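Local coordinates for serine-repeat antigen protein (Plasmodium falciparum, PDB 3CH3) that is a papain-family, protease-like antigen of the malaria parasite that carries a serine at the position of the usual catalytic cysteine and may act as a hydrolase, at residues A[170-175]-A[198-203]; A[174-179]-A[192-197]. All blocks are in the same frame, centred on the assembly; numbering follows the deposited sequence.

Contact 1 (A[170-175]-A[198-203]); sequences IAYIKA and DHAVNI. With 2HP (dihydrogenphosphate ion), chain C.
Ala-171 and Val-201 face each other as an antiparallel hydrogen-bonded pair and form part of the buried, closely packed side of the contact. Two nearly straight bonds join them, Ala-171 N to Val-201 O and Val-201 N to Ala-171 O (2.8 Å). Small and beta-branched residues suit this buried face: Ala-171 CB rests on Val-201 CG2 and on Ile-203 CG1, while Ile-173 CD1 reaches Val-201 CG1 at 3.9 Å, the two side chains crossing at about a right angle. On the other face of the sheet Ala-200 CB sits over one face of the Tyr-172 ring, 4.2 Å from its centroid, a CH-pi contact for which a bare methyl is well suited; Ala-37 of helix 33-48 also touches Ala-200. The strands belong to the beta domain of the papain fold, and His-199 stands where that family carries its active-site histidine. Asp-198 and His-199 both give their N-H to Ile-173 O, a classic beta bulge at the strand's start. With CG anti to the backbone N (chi1 -179°), the His-199 ring swings out beside Ile-173 and turns its ND1 edge to the anion, donating to dihydrogenphosphate O3 (2.8 Å). NE2 is held by Asn-224 OD1, and the bonds at ND1 and NE2 together help fix the ring's rotation; Ser-33 OG and Gln-27 NE2 also bind the anion. Toward solvent the contact thins into polar ends. Asp-198 OD1 takes the N-H of Ala-175 at 2.8 Å on its syn side, slightly out of the carboxylate plane, holding the turn after the strand. Its OD2 lies 4.1 Å from Lys-174 NZ, too far for a salt bridge; a water spans the gap, donating to OD2 at 2.7 Å but only weakly tied to the ammonium.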
# COMPACT_ATOMS: atom_id res chain seq x y z
N ILE A 170 1.23 3.94 -2.33
CA ILE A 170 0.95 2.68 -3.01
C ILE A 170 2.09 2.50 -4.01
O ILE A 170 2.49 3.46 -4.67
CB ILE A 170 -0.38 2.78 -3.74
CG1 ILE A 170 -1.51 3.08 -2.72
CG2 ILE A 170 -0.67 1.52 -4.58
CD1 ILE A 170 -2.76 3.61 -3.42
N ALA A 171 2.63 1.29 -4.11
CA ALA A 171 3.65 0.98 -5.10
C ALA A 171 3.25 -0.27 -5.88
O ALA A 171 2.55 -1.13 -5.34
CB ALA A 171 5.04 0.77 -4.46
N TYR A 172 3.69 -0.33 -7.13
CA TYR A 172 3.45 -1.49 -7.96
C TYR A 172 4.79 -2.18 -8.23
O TYR A 172 5.80 -1.51 -8.57
CB TYR A 172 2.80 -1.11 -9.30
CG TYR A 172 1.33 -1.37 -9.28
CD1 TYR A 172 0.43 -0.34 -9.09
CD2 TYR A 172 0.84 -2.69 -9.34
CE1 TYR A 172 -0.97 -0.60 -9.06
CE2 TYR A 172 -0.51 -2.96 -9.31
CZ TYR A 172 -1.42 -1.93 -9.16
OH TYR A 172 -2.76 -2.21 -9.12
N ILE A 173 4.79 -3.49 -8.07
CA ILE A 173 5.94 -4.32 -8.35
C ILE A 173 5.49 -5.52 -9.22
O ILE A 173 4.28 -5.83 -9.32
CB ILE A 173 6.58 -4.83 -7.02
CG1 ILE A 173 5.61 -5.82 -6.32
CG2 ILE A 173 6.99 -3.64 -6.11
CD1 ILE A 173 6.30 -6.61 -5.08
N LYS A 174 6.46 -6.20 -9.80
CA LYS A 174 6.21 -7.50 -10.41
C LYS A 174 6.33 -8.55 -9.31
O LYS A 174 7.41 -8.70 -8.67
CB LYS A 174 7.22 -7.75 -11.54
CG LYS A 174 6.76 -8.95 -12.38
CD LYS A 174 5.83 -8.48 -13.51
CE LYS A 174 5.55 -9.65 -14.47
NZ LYS A 174 4.62 -9.23 -15.55
N ALA A 175 5.25 -9.30 -9.07
CA ALA A 175 5.26 -10.26 -7.94
C ALA A 175 6.43 -11.26 -8.02
O ALA A 175 7.00 -11.62 -7.01
CB ALA A 175 3.94 -11.01 -7.83
N ASP A 198 2.53 -6.04 -11.68
CA ASP A 198 1.28 -6.79 -11.58
C ASP A 198 0.70 -6.90 -10.16
O ASP A 198 -0.36 -7.54 -9.96
CB ASP A 198 1.45 -8.19 -12.24
CG ASP A 198 2.45 -9.09 -11.50
OD1 ASP A 198 2.89 -8.73 -10.39
OD2 ASP A 198 2.76 -10.15 -12.04
N HIS A 199 1.36 -6.30 -9.18
CA HIS A 199 1.00 -6.54 -7.75
C HIS A 199 1.20 -5.24 -6.95
O HIS A 199 2.29 -4.64 -6.97
CB HIS A 199 1.88 -7.64 -7.19
CG HIS A 199 1.59 -7.97 -5.76
ND1 HIS A 199 0.41 -8.56 -5.36
CD2 HIS A 199 2.32 -7.78 -4.64
CE1 HIS A 199 0.43 -8.73 -4.05
NE2 HIS A 199 1.59 -8.27 -3.59
N ALA A 200 0.17 -4.84 -6.22
CA ALA A 200 0.21 -3.61 -5.42
C ALA A 200 0.70 -3.92 -4.00
O ALA A 200 0.27 -4.90 -3.37
CB ALA A 200 -1.19 -2.92 -5.38
N VAL A 201 1.59 -3.07 -3.53
CA VAL A 201 2.14 -3.14 -2.17
C VAL A 201 2.12 -1.71 -1.62
O VAL A 201 1.64 -0.80 -2.29
CB VAL A 201 3.59 -3.73 -2.18
CG1 VAL A 201 3.53 -5.22 -2.66
CG2 VAL A 201 4.62 -2.82 -2.99
N ASN A 202 2.63 -1.50 -0.42
CA ASN A 202 2.78 -0.13 0.08
C ASN A 202 4.23 0.08 0.52
O ASN A 202 4.79 -0.81 1.16
CB ASN A 202 1.87 0.10 1.30
CG ASN A 202 0.40 0.05 0.91
OD1 ASN A 202 -0.17 1.02 0.35
ND2 ASN A 202 -0.19 -1.07 1.16
N ILE A 203 4.78 1.25 0.26
CA ILE A 203 6.04 1.61 0.91
C ILE A 203 5.64 2.35 2.17
O ILE A 203 4.82 3.30 2.10
CB ILE A 203 6.91 2.48 0.01
CG1 ILE A 203 7.37 1.64 -1.23
CG2 ILE A 203 8.16 3.03 0.80
CD1 ILE A 203 8.08 2.46 -2.33
P 2HP C . -2.68 -9.64 -7.52
O1 2HP C . -2.63 -11.17 -7.30
O2 2HP C . -3.40 -8.87 -6.47
O3 2HP C . -0.99 -9.19 -7.71
O4 2HP C . -3.61 -9.38 -9.02
O HOH W 1 1.83 -10.74 -14.53

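Contact 2 (A[174-179]-A[192-197]). With K (potassium ion), chain B; 2HP (dihydrogenphosphate ion), chain D.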
# COMPACT_ATOMS: atom_id res chain seq x y z
N LYS A 174 6.46 -6.20 -9.80
CA LYS A 174 6.21 -7.50 -10.41
C LYS A 174 6.33 -8.55 -9.31
O LYS A 174 7.41 -8.70 -8.67
CB LYS A 174 7.22 -7.75 -11.54
CG LYS A 174 6.76 -8.95 -12.38
CD LYS A 174 5.83 -8.48 -13.51
CE LYS A 174 5.55 -9.65 -14.47
NZ LYS A 174 4.62 -9.23 -15.55
N ALA A 175 5.25 -9.30 -9.07
CA ALA A 175 5.26 -10.26 -7.94
C ALA A 175 6.43 -11.26 -8.02
O ALA A 175 7.00 -11.62 -7.01
CB ALA A 175 3.94 -11.01 -7.83
N GLU A 176 6.78 -11.68 -9.24
CA GLU A 176 7.87 -12.68 -9.42
C GLU A 176 9.16 -12.19 -8.78
O GLU A 176 9.98 -12.99 -8.32
CB GLU A 176 8.12 -12.91 -10.92
CG GLU A 176 8.83 -11.72 -11.64
CD GLU A 176 9.01 -11.91 -13.15
OE1 GLU A 176 8.28 -12.73 -13.77
OE2 GLU A 176 9.90 -11.24 -13.72
N ASN A 177 9.34 -10.87 -8.75
CA ASN A 177 10.61 -10.34 -8.25
C ASN A 177 10.80 -10.60 -6.76
O ASN A 177 11.92 -10.52 -6.27
CB ASN A 177 10.71 -8.85 -8.50
CG ASN A 177 10.89 -8.50 -9.98
OD1 ASN A 177 11.40 -9.28 -10.83
ND2 ASN A 177 10.50 -7.32 -10.28
N VAL A 178 9.70 -10.88 -6.02
CA VAL A 178 9.82 -11.24 -4.60
C VAL A 178 9.56 -12.73 -4.34
O VAL A 178 9.26 -13.13 -3.20
CB VAL A 178 8.96 -10.35 -3.64
CG1 VAL A 178 9.37 -8.90 -3.74
CG2 VAL A 178 7.46 -10.51 -3.92
N MET A 179 9.68 -13.56 -5.37
CA MET A 179 9.42 -14.98 -5.20
C MET A 179 10.71 -15.78 -5.36
O MET A 179 10.70 -16.97 -5.70
CB MET A 179 8.25 -15.44 -6.07
CG MET A 179 6.90 -14.98 -5.46
SD MET A 179 5.47 -15.08 -6.54
CE MET A 179 5.60 -16.78 -7.06
N CYS A 192 16.14 -6.54 -8.79
CA CYS A 192 15.78 -5.77 -9.98
C CYS A 192 14.28 -5.78 -10.19
O CYS A 192 13.58 -6.65 -9.67
CB CYS A 192 16.43 -6.30 -11.25
SG CYS A 192 18.24 -6.25 -11.33
N GLY A 193 13.79 -4.80 -10.95
CA GLY A 193 12.39 -4.83 -11.42
C GLY A 193 12.26 -5.26 -12.87
O GLY A 193 13.23 -5.74 -13.50
N ASP A 194 11.04 -5.11 -13.41
CA ASP A 194 10.72 -5.47 -14.80
C ASP A 194 10.17 -4.24 -15.52
O ASP A 194 9.86 -3.22 -14.90
CB ASP A 194 9.62 -6.55 -14.83
CG ASP A 194 10.10 -7.92 -14.41
OD1 ASP A 194 11.18 -8.07 -13.75
OD2 ASP A 194 9.37 -8.88 -14.76
N ASP A 195 9.96 -4.38 -16.83
CA ASP A 195 9.37 -3.32 -17.62
C ASP A 195 7.91 -3.06 -17.22
O ASP A 195 7.35 -2.00 -17.50
CB ASP A 195 9.50 -3.64 -19.13
CG ASP A 195 9.56 -2.40 -20.02
OD1 ASP A 195 9.42 -1.27 -19.53
OD2 ASP A 195 9.74 -2.58 -21.24
N THR A 196 7.29 -4.05 -16.59
CA THR A 196 5.89 -3.95 -16.17
C THR A 196 5.74 -4.40 -14.71
O THR A 196 6.71 -4.88 -14.10
CB THR A 196 5.00 -4.83 -17.05
OG1 THR A 196 5.39 -6.21 -16.90
CG2 THR A 196 5.10 -4.41 -18.54
N ALA A 197 4.52 -4.30 -14.18
CA ALA A 197 4.25 -4.71 -12.79
C ALA A 197 2.85 -5.38 -12.77
O ALA A 197 2.08 -5.30 -13.76
CB ALA A 197 4.32 -3.50 -11.85
K K B . 13.80 -8.48 -14.11
P 2HP D . 16.18 -5.98 -15.47
O1 2HP D . 16.11 -7.39 -14.89
O2 2HP D . 15.80 -4.85 -14.46
O3 2HP D . 15.17 -5.94 -16.90
O4 2HP D . 17.84 -5.60 -15.91
O HOH W 2 12.41 -11.33 -13.38
O HOH W 3 14.32 -8.93 -11.52
O HOH W 4 13.44 -7.58 -16.87
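Asp-194 turns its carboxylate away from its own carbonyl carbon (chi1 -73°) to face the side chains of 174-179, while Lys-174, with CG anti to its backbone N (chi1 -167°) and its chain bent at chi2 (89°), brings its aliphatic part across that acid. Together they flank a potassium site on a surface loop of the papain-like domain. Gly-193 O and Asp-194 OD1, the latter at 2.7 Å, bind the potassium ion, whose shell is completed by O1 of a dihydrogenphosphate and three waters, one of them distant. An aspartate suits this place because its short side chain carries a charged oxygen to the metal next to the backbone carbonyl that also binds it. Glu-176, on the short 3-10 turn 175-177, approaches Asp-194 OD2 in one of its two modelled positions; the closeness is doubtful, but in that position one of the acids would probably hold a proton. The Lys-174 chain meets Asp-194 at about a right angle, bringing CG to 3.5 Å from OD2; a long, flexible chain can cross an acid in this way with its methylenes. Asn-177 projects its amide toward the backbone of Cys-192 and Gly-193. Cys-192 is tied by a disulfide to Cys-246, and His-247 N and Phe-248 N grip the same phosphate that the metal binds, so the phosphate lies where two loops meet. At the far end of its chain, Lys-174 NZ makes only a weak hydrogen bond, 3.4 Å long, to Thr-196 OG1.

In the fold
Contact 1 is buried near the middle of the chain, whereas contact 2 lies at the surface, with about 9 Å between their centres. They share Lys-174 and Ala-175, where strand 169-173 gives way to a loop; likewise 192-197 runs directly into 198-203, so the two chains run on from the paired strands into facing loops. Ala-197 CB packs on Tyr-172 CB and Ile-173 O, and Val-178 CG1 meets Ile-173 CD1 at the join. Regular backbone bonds and apolar side chains dominate contact 1, whereas acids, waters and potassium dominate contact 2. Each borders its own dihydrogenphosphate: one in the cleft beside His-199, the other bound directly to the metal.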